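Local coordinates for protein 5,10-methylenetetrahydrofolate dehydrogenase (Bombyx mori, PDB 5ZF1) that probably oxidises 5,10-methylenetetrahydrofolate to 5,10-methenyltetrahydrofolate with NADP+ as the electron acceptor, in the one-carbon metabolism of the silkworm, at residues G256-Y260 against E261-K265; I67-D70 against S71-E75; T136-A140 against T141-V145; Q20-A23 against Q24-L28; E55-F59 against V60-A64. One frame throughout, in Å; residues are numbered along the deposited sequence.

Interaction 1: G256-Y260 against E261-K265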
loop_
_atom_site.group_PDB
_atom_site.type_symbol
_atom_site.label_atom_id
_atom_site.label_comp_id
_atom_site.label_asym_id
_atom_site.label_seq_id
_atom_site.Cartn_x
_atom_site.Cartn_y
_atom_site.Cartn_z
ATOM N N GLY B 256 -12.681 -23.472 6.857
ATOM C CA GLY B 256 -12.683 -22.452 7.886
ATOM C C GLY B 256 -11.368 -22.469 8.650
ATOM O O GLY B 256 -10.759 -23.522 8.842
ATOM N N ASP B 257 -10.947 -21.284 9.092
ATOM C CA ASP B 257 -9.632 -21.093 9.694
ATOM C C ASP B 257 -9.677 -20.997 11.210
ATOM O O ASP B 257 -8.668 -20.634 11.823
ATOM C CB ASP B 257 -8.980 -19.827 9.139
ATOM C CG ASP B 257 -8.348 -20.043 7.788
ATOM O OD1 ASP B 257 -8.043 -21.207 7.459
ATOM O OD2 ASP B 257 -8.150 -19.042 7.064
ATOM N N VAL B 258 -10.819 -21.290 11.828
ATOM C CA VAL B 258 -11.034 -21.031 13.246
ATOM C C VAL B 258 -11.614 -22.277 13.900
ATOM O O VAL B 258 -12.514 -22.923 13.351
ATOM C CB VAL B 258 -11.964 -19.816 13.464
ATOM C CG1 VAL B 258 -12.127 -19.515 14.957
ATOM C CG2 VAL B 258 -11.416 -18.597 12.742
ATOM N N ASP B 259 -11.089 -22.615 15.075
ATOM C CA ASP B 259 -11.684 -23.650 15.915
ATOM C C ASP B 259 -12.925 -23.026 16.542
ATOM O O ASP B 259 -12.916 -22.545 17.678
ATOM C CB ASP B 259 -10.685 -24.141 16.956
ATOM C CG ASP B 259 -11.233 -25.267 17.820
ATOM O OD1 ASP B 259 -12.448 -25.554 17.757
ATOM O OD2 ASP B 259 -10.430 -25.875 18.560
ATOM N N TYR B 260 -14.017 -23.040 15.768
ATOM C CA TYR B 260 -15.186 -22.233 16.106
ATOM C C TYR B 260 -15.734 -22.583 17.483
ATOM O O TYR B 260 -16.001 -21.692 18.295
ATOM C CB TYR B 260 -16.266 -22.391 15.037
ATOM C CG TYR B 260 -17.474 -21.514 15.281
ATOM C CD1 TYR B 260 -18.595 -22.009 15.932
ATOM C CD2 TYR B 260 -17.487 -20.186 14.873
ATOM C CE1 TYR B 260 -19.700 -21.209 16.165
ATOM C CE2 TYR B 260 -18.582 -19.377 15.102
ATOM C CZ TYR B 260 -19.689 -19.894 15.746
ATOM O OH TYR B 260 -20.785 -19.096 15.977
ATOM N N GLU B 261 -15.899 -23.878 17.772
ATOM C CA GLU B 261 -16.554 -24.265 19.018
ATOM C C GLU B 261 -15.790 -23.756 20.232
ATOM O O GLU B 261 -16.389 -23.215 21.168
ATOM C CB GLU B 261 -16.723 -25.784 19.092
ATOM C CG GLU B 261 -17.412 -26.236 20.374
ATOM C CD GLU B 261 -17.557 -27.744 20.483
ATOM O OE1 GLU B 261 -17.570 -28.426 19.436
ATOM O OE2 GLU B 261 -17.666 -28.245 21.622
ATOM N N GLU B 262 -14.464 -23.896 20.231
ATOM C CA GLU B 262 -13.695 -23.455 21.388
ATOM C C GLU B 262 -13.465 -21.948 21.370
ATOM O O GLU B 262 -13.575 -21.292 22.412
ATOM C CB GLU B 262 -12.363 -24.197 21.454
ATOM C CG GLU B 262 -12.478 -25.642 21.939
ATOM C CD GLU B 262 -13.439 -25.802 23.113
ATOM O OE1 GLU B 262 -13.277 -25.095 24.134
ATOM O OE2 GLU B 262 -14.364 -26.639 23.011
ATOM N N VAL B 263 -13.172 -21.378 20.197
ATOM C CA VAL B 263 -12.877 -19.950 20.139
ATOM C C VAL B 263 -14.116 -19.129 20.455
ATOM O O VAL B 263 -14.013 -18.055 21.057
ATOM C CB VAL B 263 -12.270 -19.589 18.770
ATOM C CG1 VAL B 263 -12.273 -18.072 18.542
ATOM C CG2 VAL B 263 -10.859 -20.126 18.700
ATOM N N SER B 264 -15.304 -19.633 20.090
ATOM C CA SER B 264 -16.553 -18.952 20.429
ATOM C C SER B 264 -16.729 -18.793 21.932
ATOM O O SER B 264 -17.418 -17.869 22.374
ATOM C CB SER B 264 -17.751 -19.706 19.852
ATOM O OG SER B 264 -17.679 -19.792 18.440
ATOM N N LYS B 265 -16.130 -19.685 22.730
ATOM C CA LYS B 265 -16.169 -19.570 24.184
ATOM C C LYS B 265 -15.249 -18.484 24.724
ATOM O O LYS B 265 -15.359 -18.137 25.905
ATOM C CB LYS B 265 -15.785 -20.901 24.840
ATOM C CG LYS B 265 -16.678 -22.080 24.514
ATOM C CD LYS B 265 -16.116 -23.341 25.160
ATOM C CE LYS B 265 -16.855 -24.591 24.716
ATOM N NZ LYS B 265 -16.051 -25.819 24.990
HETATM O O HOH W 1 -15.267 -26.290 16.172
#
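Ser264 OG sits over the centre of the Tyr260 ring, 3.2 Å above its plane, and from there reaches back to Tyr260 O at 2.5 Å. The same carbonyl also takes the backbone N-H of Ser264, at 2.8 Å, and the two donors come in from opposite faces of the carbonyl plane, the hydroxyl 39° out of it. One helical acceptor is thus held by two bonds from one residue. The ring can lie under the hydroxyl because CG of Tyr260 is anti to the backbone N (chi1 -176°). One residue earlier, Val263 N bonds Asp259 O at 2.8 Å. Asp259 is the N-cap of this short helix; its OD1 takes a weak bond from a water, which itself accepts the N-H of Glu261 at 3.0 Å. Behind the cap, the side chains of Val258 and Val263 cross at about a right angle, CG1 of Val258 touching CB of Val263 at 3.8 Å. On the outer side, Lys265 NZ pairs with Glu262 OE2 at 2.7 Å. The turn lies in the NAD(P)-binding domain: Val258 and Val263 pack on Ile237 of strand 236-239 and, with Tyr260 and Ser264, on Ile270 of strand 269-270.

Interaction 2: I67-D70 against S71-E75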
loop_
_atom_site.group_PDB
_atom_site.type_symbol
_atom_site.label_atom_id
_atom_site.label_comp_id
_atom_site.label_asym_id
_atom_site.label_seq_id
_atom_site.Cartn_x
_atom_site.Cartn_y
_atom_site.Cartn_z
ATOM N N ILE B 67 -21.035 -11.295 -19.873
ATOM C CA ILE B 67 -20.432 -11.544 -21.175
ATOM C C ILE B 67 -19.600 -12.808 -21.045
ATOM O O ILE B 67 -18.576 -12.821 -20.350
ATOM C CB ILE B 67 -19.579 -10.365 -21.652
ATOM C CG1 ILE B 67 -20.451 -9.135 -21.890
ATOM C CG2 ILE B 67 -18.837 -10.745 -22.920
ATOM C CD1 ILE B 67 -19.947 -7.903 -21.197
ATOM N N ASN B 68 -20.045 -13.877 -21.699
ATOM C CA ASN B 68 -19.370 -15.163 -21.618
ATOM C C ASN B 68 -18.352 -15.284 -22.744
ATOM O O ASN B 68 -18.648 -14.961 -23.900
ATOM C CB ASN B 68 -20.381 -16.308 -21.682
ATOM C CG ASN B 68 -21.326 -16.318 -20.501
ATOM O OD1 ASN B 68 -21.069 -16.977 -19.492
ATOM N ND2 ASN B 68 -22.430 -15.585 -20.617
ATOM N N ARG B 69 -17.151 -15.733 -22.402
ATOM C CA ARG B 69 -16.126 -16.004 -23.393
ATOM C C ARG B 69 -15.578 -17.402 -23.154
ATOM O O ARG B 69 -15.730 -17.979 -22.075
ATOM C CB ARG B 69 -15.006 -14.951 -23.356
ATOM C CG ARG B 69 -15.424 -13.576 -23.902
ATOM C CD ARG B 69 -15.837 -13.646 -25.377
ATOM N NE ARG B 69 -16.075 -12.325 -25.962
ATOM C CZ ARG B 69 -17.278 -11.779 -26.139
ATOM N NH1 ARG B 69 -18.375 -12.434 -25.774
ATOM N NH2 ARG B 69 -17.388 -10.576 -26.681
ATOM N N ASP B 70 -14.954 -17.957 -24.185
ATOM C CA ASP B 70 -14.475 -19.327 -24.113
ATOM C C ASP B 70 -13.072 -19.378 -23.518
ATOM O O ASP B 70 -12.311 -18.409 -23.568
ATOM C CB ASP B 70 -14.507 -19.967 -25.499
ATOM C CG ASP B 70 -15.764 -19.601 -26.269
ATOM O OD1 ASP B 70 -15.726 -18.614 -27.037
ATOM O OD2 ASP B 70 -16.796 -20.283 -26.086
ATOM N N SER B 71 -12.744 -20.534 -22.937
ATOM C CA SER B 71 -11.465 -20.716 -22.258
ATOM C C SER B 71 -10.269 -20.450 -23.161
ATOM O O SER B 71 -9.181 -20.155 -22.652
ATOM C CB SER B 71 -11.367 -22.134 -21.688
ATOM O OG SER B 71 -12.281 -22.326 -20.621
ATOM N N ASP B 72 -10.442 -20.542 -24.479
ATOM C CA ASP B 72 -9.350 -20.386 -25.431
ATOM C C ASP B 72 -9.207 -18.963 -25.955
ATOM O O ASP B 72 -8.419 -18.739 -26.879
ATOM C CB ASP B 72 -9.541 -21.346 -26.609
ATOM C CG ASP B 72 -10.612 -20.872 -27.577
ATOM O OD1 ASP B 72 -10.294 -20.072 -28.482
ATOM O OD2 ASP B 72 -11.778 -21.294 -27.430
ATOM N N ILE B 73 -9.959 -18.003 -25.407
ATOM C CA ILE B 73 -9.828 -16.621 -25.851
ATOM C C ILE B 73 -8.390 -16.161 -25.643
ATOM O O ILE B 73 -7.735 -16.527 -24.659
ATOM C CB ILE B 73 -10.823 -15.716 -25.103
ATOM C CG1 ILE B 73 -10.708 -14.270 -25.582
ATOM C CG2 ILE B 73 -10.584 -15.763 -23.604
ATOM C CD1 ILE B 73 -11.730 -13.326 -24.961
ATOM N N THR B 74 -7.878 -15.379 -26.589
ATOM C CA THR B 74 -6.528 -14.867 -26.430
ATOM C C THR B 74 -6.532 -13.606 -25.572
ATOM O O THR B 74 -7.537 -12.897 -25.461
ATOM C CB THR B 74 -5.876 -14.558 -27.780
ATOM O OG1 THR B 74 -6.400 -13.325 -28.294
ATOM C CG2 THR B 74 -6.129 -15.677 -28.778
ATOM N N GLU B 75 -5.376 -13.336 -24.967
ATOM C CA GLU B 75 -5.203 -12.117 -24.190
ATOM C C GLU B 75 -5.531 -10.882 -25.020
ATOM O O GLU B 75 -6.185 -9.950 -24.533
ATOM C CB GLU B 75 -3.775 -12.058 -23.650
ATOM C CG GLU B 75 -3.490 -10.893 -22.732
ATOM C CD GLU B 75 -2.125 -10.999 -22.088
ATOM O OE1 GLU B 75 -1.840 -12.037 -21.450
ATOM O OE2 GLU B 75 -1.331 -10.051 -22.239
#
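Ile73 N closes a type I beta turn onto Asp70 O at 3.0 Å, with a nearly straight N-H (164°). The turn takes the chain off the end of strand 63-69 toward helix 75-87, for which Thr74 is the N-cap. Across the turn, Asp72 OD2 comes to 3.6 Å from Asp70 CB. The main apolar contact is between Ile73 and Arg69: the CD1 methyl of Ile73 lies against the aliphatic stem of the arginine, 3.9 Å from CG, with CB and CD scarcely farther. With CG1 anti to the backbone N (chi1 -179°) and the chain extended beyond it, Ile73 carries CD1 back to the strand, while its CG2 rests 3.2 Å from Asp70 O. Arg69 bends at chi2 (-62°), which turns the guanidinium back along the strand. There NH1 donates to Asn68 O at 3.2 Å, CG2 of Ile67 lies 3.3 Å above one face of the group, and NH2 forms a salt bridge with Glu81 of helix 75-87. Replacing Arg69 by an alanine is likely to cost Glu81 this salt bridge and take the apolar stem from beside Ile73 CD1. The arginine therefore does two jobs, its stem adding apolar cover to a buried isoleucine that also packs on Val40 and Leu78, its charged end tying strand to helix.

Interaction 3: T136-A140 against T141-V145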
loop_
_atom_site.group_PDB
_atom_site.type_symbol
_atom_site.label_atom_id
_atom_site.label_comp_id
_atom_site.label_asym_id
_atom_site.label_seq_id
_atom_site.Cartn_x
_atom_site.Cartn_y
_atom_site.Cartn_z
ATOM N N THR B 136 -10.938 6.235 -3.335
ATOM C CA THR B 136 -10.688 5.385 -4.494
ATOM C C THR B 136 -11.819 4.364 -4.606
ATOM O O THR B 136 -12.806 4.422 -3.864
ATOM C CB THR B 136 -9.296 4.735 -4.372
ATOM O OG1 THR B 136 -8.933 4.097 -5.598
ATOM C CG2 THR B 136 -9.260 3.686 -3.270
ATOM N N ILE B 137 -11.690 3.439 -5.550
ATOM C CA ILE B 137 -12.501 2.223 -5.549
ATOM C C ILE B 137 -11.714 1.163 -4.795
ATOM O O ILE B 137 -10.604 0.800 -5.199
ATOM C CB ILE B 137 -12.834 1.758 -6.971
ATOM C CG1 ILE B 137 -13.590 2.867 -7.704
ATOM C CG2 ILE B 137 -13.643 0.448 -6.895
ATOM C CD1 ILE B 137 -14.088 2.479 -9.091
ATOM N N VAL B 138 -12.284 0.674 -3.701
ATOM C CA VAL B 138 -11.588 -0.239 -2.791
ATOM C C VAL B 138 -11.988 -1.679 -3.097
ATOM O O VAL B 138 -13.163 -1.937 -3.411
ATOM C CB VAL B 138 -11.905 0.133 -1.335
ATOM C CG1 VAL B 138 -11.244 -0.822 -0.385
ATOM C CG2 VAL B 138 -11.502 1.577 -1.054
ATOM N N PRO B 139 -11.062 -2.647 -3.032
ATOM C CA PRO B 139 -11.436 -4.040 -3.300
ATOM C C PRO B 139 -12.551 -4.504 -2.373
ATOM O O PRO B 139 -12.603 -4.139 -1.198
ATOM C CB PRO B 139 -10.132 -4.807 -3.056
ATOM C CG PRO B 139 -9.066 -3.775 -3.366
ATOM C CD PRO B 139 -9.606 -2.474 -2.865
ATOM N N ALA B 140 -13.463 -5.308 -2.924
ATOM C CA ALA B 140 -14.763 -5.517 -2.286
ATOM C C ALA B 140 -14.671 -6.373 -1.025
ATOM O O ALA B 140 -15.349 -6.094 -0.027
ATOM C CB ALA B 140 -15.732 -6.151 -3.288
ATOM N N THR B 141 -13.859 -7.431 -1.044
ATOM C CA THR B 141 -13.745 -8.265 0.150
ATOM C C THR B 141 -13.110 -7.487 1.296
ATOM O O THR B 141 -13.549 -7.586 2.447
ATOM C CB THR B 141 -12.941 -9.532 -0.164
ATOM O OG1 THR B 141 -13.623 -10.300 -1.160
ATOM C CG2 THR B 141 -12.798 -10.400 1.081
ATOM N N ALA B 142 -12.078 -6.696 1.002
ATOM C CA ALA B 142 -11.496 -5.855 2.040
ATOM C C ALA B 142 -12.518 -4.853 2.557
ATOM O O ALA B 142 -12.644 -4.638 3.768
ATOM C CB ALA B 142 -10.248 -5.141 1.500
ATOM N N LEU B 143 -13.281 -4.245 1.654
ATOM C CA LEU B 143 -14.302 -3.309 2.092
ATOM C C LEU B 143 -15.361 -4.010 2.929
ATOM O O LEU B 143 -15.899 -3.426 3.882
ATOM C CB LEU B 143 -14.917 -2.624 0.865
ATOM C CG LEU B 143 -15.772 -1.375 1.031
ATOM C CD1 LEU B 143 -15.029 -0.284 1.802
ATOM C CD2 LEU B 143 -16.161 -0.880 -0.369
ATOM N N ALA B 144 -15.672 -5.265 2.592
ATOM C CA ALA B 144 -16.651 -6.030 3.359
ATOM C C ALA B 144 -16.186 -6.245 4.796
ATOM O O ALA B 144 -16.960 -6.070 5.746
ATOM C CB ALA B 144 -16.923 -7.372 2.673
ATOM N N VAL B 145 -14.927 -6.651 4.976
ATOM C CA VAL B 145 -14.379 -6.806 6.324
ATOM C C VAL B 145 -14.484 -5.506 7.103
ATOM O O VAL B 145 -14.949 -5.486 8.251
ATOM C CB VAL B 145 -12.921 -7.293 6.252
ATOM C CG1 VAL B 145 -12.269 -7.200 7.635
ATOM C CG2 VAL B 145 -12.913 -8.686 5.748
#
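Thr141 follows directly on Ala140, the first residue of helix 140-151; its OG1 is hydrogen-bonded to Thr281 OG1 of helix 277-298. Next comes Ala142, whose CB stands 3.7 Å from Pro139 O and packs on Pro173 and Ile174 of helix 171-178. Leu143 makes the largest contribution among residues 141-145. Its N-H reaches Pro139 O at 2.9 Å and so closes the first turn on the N-cap residue. Its CB is 4.3 Å from Val138 CG1, a loose apolar touch. CG of Leu143 is anti to the backbone N (chi1 -166°), and the side chain continues to Met284 and Asn288 of helix 277-298. Ala144 then gives its N-H to Ala140 O at 2.8 Å, with its CB 3.4 Å from the same oxygen. Val145 closes the series inside the helix, its N bonding Thr141 O at 3.0 Å. Pro139, at the N-cap, cannot cap with its side chain; its carbonyl takes the Leu143 N-H as in any helix, while Val138 O is taken by Asn288 ND2. These backbone atoms are paired and the side chains are mostly apolar, consistent with a helix start buried among helices 124-131, 171-178 and 277-298.

Interaction 4: Q20-A23 against Q24-L28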
loop_
_atom_site.group_PDB
_atom_site.type_symbol
_atom_site.label_atom_id
_atom_site.label_comp_id
_atom_site.label_asym_id
_atom_site.label_seq_id
_atom_site.Cartn_x
_atom_site.Cartn_y
_atom_site.Cartn_z
ATOM N N GLN B 20 -32.595 1.702 -1.783
ATOM C CA GLN B 20 -33.190 3.017 -1.570
ATOM C C GLN B 20 -32.284 4.136 -2.065
ATOM O O GLN B 20 -32.755 5.094 -2.689
ATOM C CB GLN B 20 -33.497 3.212 -0.089
ATOM C CG GLN B 20 -34.277 2.083 0.550
ATOM C CD GLN B 20 -34.370 2.237 2.052
ATOM O OE1 GLN B 20 -33.489 2.823 2.684
ATOM N NE2 GLN B 20 -35.449 1.726 2.633
ATOM N N LYS B 21 -30.980 4.056 -1.778
ATOM C CA LYS B 21 -30.091 5.142 -2.172
ATOM C C LYS B 21 -29.973 5.257 -3.686
ATOM O O LYS B 21 -29.879 6.370 -4.219
ATOM C CB LYS B 21 -28.714 4.951 -1.532
ATOM C CG LYS B 21 -28.738 5.153 -0.031
ATOM C CD LYS B 21 -27.352 5.027 0.575
ATOM C CE LYS B 21 -27.404 5.170 2.091
ATOM N NZ LYS B 21 -26.053 5.037 2.703
ATOM N N ILE B 22 -29.940 4.117 -4.385
ATOM C CA ILE B 22 -29.853 4.114 -5.841
ATOM C C ILE B 22 -31.114 4.716 -6.446
ATOM O O ILE B 22 -31.045 5.514 -7.388
ATOM C CB ILE B 22 -29.613 2.680 -6.351
ATOM C CG1 ILE B 22 -28.206 2.189 -5.956
ATOM C CG2 ILE B 22 -29.773 2.610 -7.864
ATOM C CD1 ILE B 22 -27.952 0.683 -6.257
ATOM N N ALA B 23 -32.278 4.354 -5.909
ATOM C CA ALA B 23 -33.527 4.909 -6.429
ATOM C C ALA B 23 -33.570 6.423 -6.266
ATOM O O ALA B 23 -33.968 7.142 -7.188
ATOM C CB ALA B 23 -34.724 4.254 -5.741
ATOM N N GLN B 24 -33.135 6.928 -5.107
ATOM C CA GLN B 24 -33.092 8.372 -4.884
ATOM C C GLN B 24 -32.190 9.071 -5.899
ATOM O O GLN B 24 -32.550 10.120 -6.448
ATOM C CB GLN B 24 -32.624 8.655 -3.456
ATOM C CG GLN B 24 -32.751 10.104 -3.031
ATOM C CD GLN B 24 -34.019 10.760 -3.546
ATOM O OE1 GLN B 24 -35.125 10.260 -3.328
ATOM N NE2 GLN B 24 -33.865 11.878 -4.248
ATOM N N TRP B 25 -31.004 8.508 -6.156
ATOM C CA TRP B 25 -30.068 9.112 -7.101
ATOM C C TRP B 25 -30.585 9.013 -8.534
ATOM O O TRP B 25 -30.403 9.939 -9.338
ATOM C CB TRP B 25 -28.695 8.435 -6.962
ATOM C CG TRP B 25 -27.662 8.821 -7.974
ATOM C CD1 TRP B 25 -26.863 9.925 -7.950
ATOM C CD2 TRP B 25 -27.268 8.069 -9.130
ATOM N NE1 TRP B 25 -26.026 9.930 -9.035
ATOM C CE2 TRP B 25 -26.246 8.797 -9.772
ATOM C CE3 TRP B 25 -27.683 6.852 -9.687
ATOM C CZ2 TRP B 25 -25.627 8.349 -10.941
ATOM C CZ3 TRP B 25 -27.070 6.411 -10.852
ATOM C CH2 TRP B 25 -26.062 7.166 -11.471
ATOM N N VAL B 26 -31.233 7.898 -8.877
ATOM C CA VAL B 26 -31.833 7.788 -10.206
ATOM C C VAL B 26 -32.909 8.856 -10.383
ATOM O O VAL B 26 -33.043 9.456 -11.459
ATOM C CB VAL B 26 -32.389 6.367 -10.429
ATOM C CG1 VAL B 26 -33.305 6.323 -11.639
ATOM C CG2 VAL B 26 -31.248 5.372 -10.619
ATOM N N SER B 27 -33.652 9.145 -9.311
ATOM C CA SER B 27 -34.751 10.111 -9.356
ATOM C C SER B 27 -34.278 11.547 -9.552
ATOM O O SER B 27 -35.100 12.416 -9.857
ATOM C CB SER B 27 -35.583 10.021 -8.075
ATOM O OG SER B 27 -36.251 8.775 -7.999
ATOM N N LEU B 28 -32.990 11.825 -9.364
ATOM C CA LEU B 28 -32.437 13.139 -9.666
ATOM C C LEU B 28 -32.164 13.331 -11.150
ATOM O O LEU B 28 -31.672 14.395 -11.542
ATOM C CB LEU B 28 -31.138 13.370 -8.876
ATOM C CG LEU B 28 -31.144 13.142 -7.364
ATOM C CD1 LEU B 28 -29.743 13.389 -6.785
ATOM C CD2 LEU B 28 -32.181 14.027 -6.678
#
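Gln20, Lys21 and Ile22 each offer a carbonyl that is met by a backbone N-H four residues on. Gln24 N bonds Gln20 O at 3.1 Å, Trp25 N bonds Lys21 O at the same length, and Val26 N bonds Ile22 O at 2.8 Å. Val26 CG2 also lies 3.2 Å from Ile22 O and 4.2 Å from Ile22 CG2, the two branched side chains meeting at a slant. The next acceptor, Ala23 O, is doubly served: Ser27 supplies its backbone N-H and its hydroxyl, N and OG each 2.9 Å from that oxygen, one on each side of the carbonyl plane. The serine can do this because its OG is anti to the carbonyl carbon and beside the backbone N (chi1 -67°), which folds the hydroxyl back over the preceding turn. Farther on, Leu28 N goes to Trp25 O, three residues back, and that oxygen also receives Asn30 ND2. The indole of Trp25 leads away from this backbone and meets Phe290 of helix 277-298 edge-to-face, while Ile22 packs on the same phenylalanine and on Pro33. These are the last turns of helix 7-26: i to i+4 bonds run along it, a serine hydroxyl adds a second donor to one late carbonyl, and Ile22 and Trp25 lie against the protein while Gln20, Lys21, Ala23 and Gln24 are exposed.

Interaction 5: E55-F59 against V60-A64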
loop_
_atom_site.group_PDB
_atom_site.type_symbol
_atom_site.label_atom_id
_atom_site.label_comp_id
_atom_site.label_asym_id
_atom_site.label_seq_id
_atom_site.Cartn_x
_atom_site.Cartn_y
_atom_site.Cartn_z
ATOM N N GLU B 55 -27.799 -11.557 -9.301
ATOM C CA GLU B 55 -28.981 -11.547 -8.444
ATOM C C GLU B 55 -28.970 -10.366 -7.480
ATOM O O GLU B 55 -30.015 -9.760 -7.216
ATOM C CB GLU B 55 -29.097 -12.863 -7.676
ATOM C CG GLU B 55 -29.475 -14.055 -8.545
ATOM C CD GLU B 55 -29.327 -15.377 -7.814
ATOM O OE1 GLU B 55 -29.248 -15.363 -6.566
ATOM O OE2 GLU B 55 -29.302 -16.433 -8.482
ATOM N N ALA B 56 -27.806 -10.017 -6.936
ATOM C CA ALA B 56 -27.783 -8.854 -6.057
ATOM C C ALA B 56 -27.984 -7.562 -6.840
ATOM O O ALA B 56 -28.602 -6.619 -6.329
ATOM C CB ALA B 56 -26.477 -8.805 -5.260
ATOM N N ALA B 57 -27.477 -7.495 -8.074
ATOM C CA ALA B 57 -27.720 -6.317 -8.898
ATOM C C ALA B 57 -29.213 -6.119 -9.122
ATOM O O ALA B 57 -29.742 -5.018 -8.941
ATOM C CB ALA B 57 -26.987 -6.443 -10.232
ATOM N N LYS B 58 -29.909 -7.187 -9.518
ATOM C CA LYS B 58 -31.357 -7.101 -9.692
ATOM C C LYS B 58 -32.033 -6.597 -8.427
ATOM O O LYS B 58 -32.912 -5.729 -8.484
ATOM C CB LYS B 58 -31.914 -8.469 -10.085
ATOM C CG LYS B 58 -32.088 -8.669 -11.578
ATOM C CD LYS B 58 -33.086 -9.780 -11.875
ATOM C CE LYS B 58 -34.489 -9.407 -11.437
ATOM N NZ LYS B 58 -35.524 -9.978 -12.348
ATOM N N PHE B 59 -31.600 -7.102 -7.268
ATOM C CA PHE B 59 -32.237 -6.726 -6.015
ATOM C C PHE B 59 -32.124 -5.230 -5.753
ATOM O O PHE B 59 -33.100 -4.597 -5.345
ATOM C CB PHE B 59 -31.635 -7.520 -4.853
ATOM C CG PHE B 59 -32.301 -7.260 -3.531
ATOM C CD1 PHE B 59 -31.895 -6.208 -2.724
ATOM C CD2 PHE B 59 -33.336 -8.074 -3.092
ATOM C CE1 PHE B 59 -32.497 -5.965 -1.513
ATOM C CE2 PHE B 59 -33.948 -7.837 -1.876
ATOM C CZ PHE B 59 -33.530 -6.780 -1.085
ATOM N N VAL B 60 -30.943 -4.641 -5.976
ATOM C CA VAL B 60 -30.724 -3.243 -5.616
ATOM C C VAL B 60 -31.050 -2.262 -6.733
ATOM O O VAL B 60 -31.051 -1.048 -6.490
ATOM C CB VAL B 60 -29.271 -3.001 -5.149
ATOM C CG1 VAL B 60 -28.982 -3.834 -3.916
ATOM C CG2 VAL B 60 -28.283 -3.314 -6.276
ATOM N N GLY B 61 -31.334 -2.734 -7.940
ATOM C CA GLY B 61 -31.664 -1.839 -9.031
ATOM C C GLY B 61 -30.496 -1.484 -9.915
ATOM O O GLY B 61 -30.526 -0.434 -10.561
ATOM N N ILE B 62 -29.460 -2.306 -9.929
ATOM C CA ILE B 62 -28.342 -2.196 -10.853
ATOM C C ILE B 62 -28.614 -3.120 -12.037
ATOM O O ILE B 62 -29.137 -4.226 -11.867
ATOM C CB ILE B 62 -27.034 -2.547 -10.117
ATOM C CG1 ILE B 62 -26.684 -1.422 -9.141
ATOM C CG2 ILE B 62 -25.875 -2.846 -11.099
ATOM C CD1 ILE B 62 -25.509 -1.742 -8.226
ATOM N N ASP B 63 -28.302 -2.658 -13.239
ATOM C CA ASP B 63 -28.518 -3.449 -14.447
ATOM C C ASP B 63 -27.231 -4.176 -14.796
ATOM O O ASP B 63 -26.255 -3.549 -15.219
ATOM C CB ASP B 63 -28.974 -2.571 -15.605
ATOM C CG ASP B 63 -30.215 -1.793 -15.274
ATOM O OD1 ASP B 63 -30.960 -2.226 -14.369
ATOM O OD2 ASP B 63 -30.435 -0.753 -15.915
ATOM N N ALA B 64 -27.244 -5.494 -14.641
ATOM C CA ALA B 64 -26.079 -6.338 -14.857
ATOM C C ALA B 64 -26.249 -7.168 -16.122
ATOM O O ALA B 64 -27.352 -7.630 -16.432
ATOM C CB ALA B 64 -25.855 -7.261 -13.656
#
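A Schellman motif ends helix 44-60 and turns the chain into strand 63-69: Ile62 N bonds Ala57 O at 2.9 Å, and inside that bond Gly61 N makes a weak one to Lys58 O at 3.4 Å. Ala57 O takes Gly61 N as well, at 3.0 Å, and Val60 N bonds Ala56 O at 3.1 Å. Gly61 makes the turn with positive phi (95°), where a side chain would run into the carbonyl oxygen before it. This is the helix-to-strand half of the beta-alpha-beta crossover from strand 34-40 to strand 63-69. Ala57 CB packs against Ala64 CB at 3.7 Å and Ile62 CG2 at 3.9 Å. Val60 CG1 meets the Phe59 ring at its edge, in plane, 3.9 Å from CD1, and Val60 CG2 lies 3.3 Å from Ala56 O. A glycine in place of Val60 would probably remove the methyl at the Phe59 edge and the one packed near Ala56 O. Lys19 of helix 7-26 makes a cation-pi contact with the Phe59 ring.

From the N terminus, interaction 4 comes first, at the end of helix 7-26. Interaction 5 then closes the turn from helix 44-60 into strand 63-69, and interaction 2 closes the turn from the other end of that strand toward helix 75-87. Interaction 3 starts helix 140-151 near the centre of the chain, and interaction 1 starts helix 260-263. All five lie in series; none nests or crosses. Interactions 4 and 5 touch: Ile22 CD1 packs on Ile62 CG1 at 3.8 Å. Helix 277-298 lies against interactions 3, 4 and 5, linking parts of the catalytic and NAD(P)-binding domains. Interaction 1 stands apart, its centre about 41 Å from those of interactions 2 and 4.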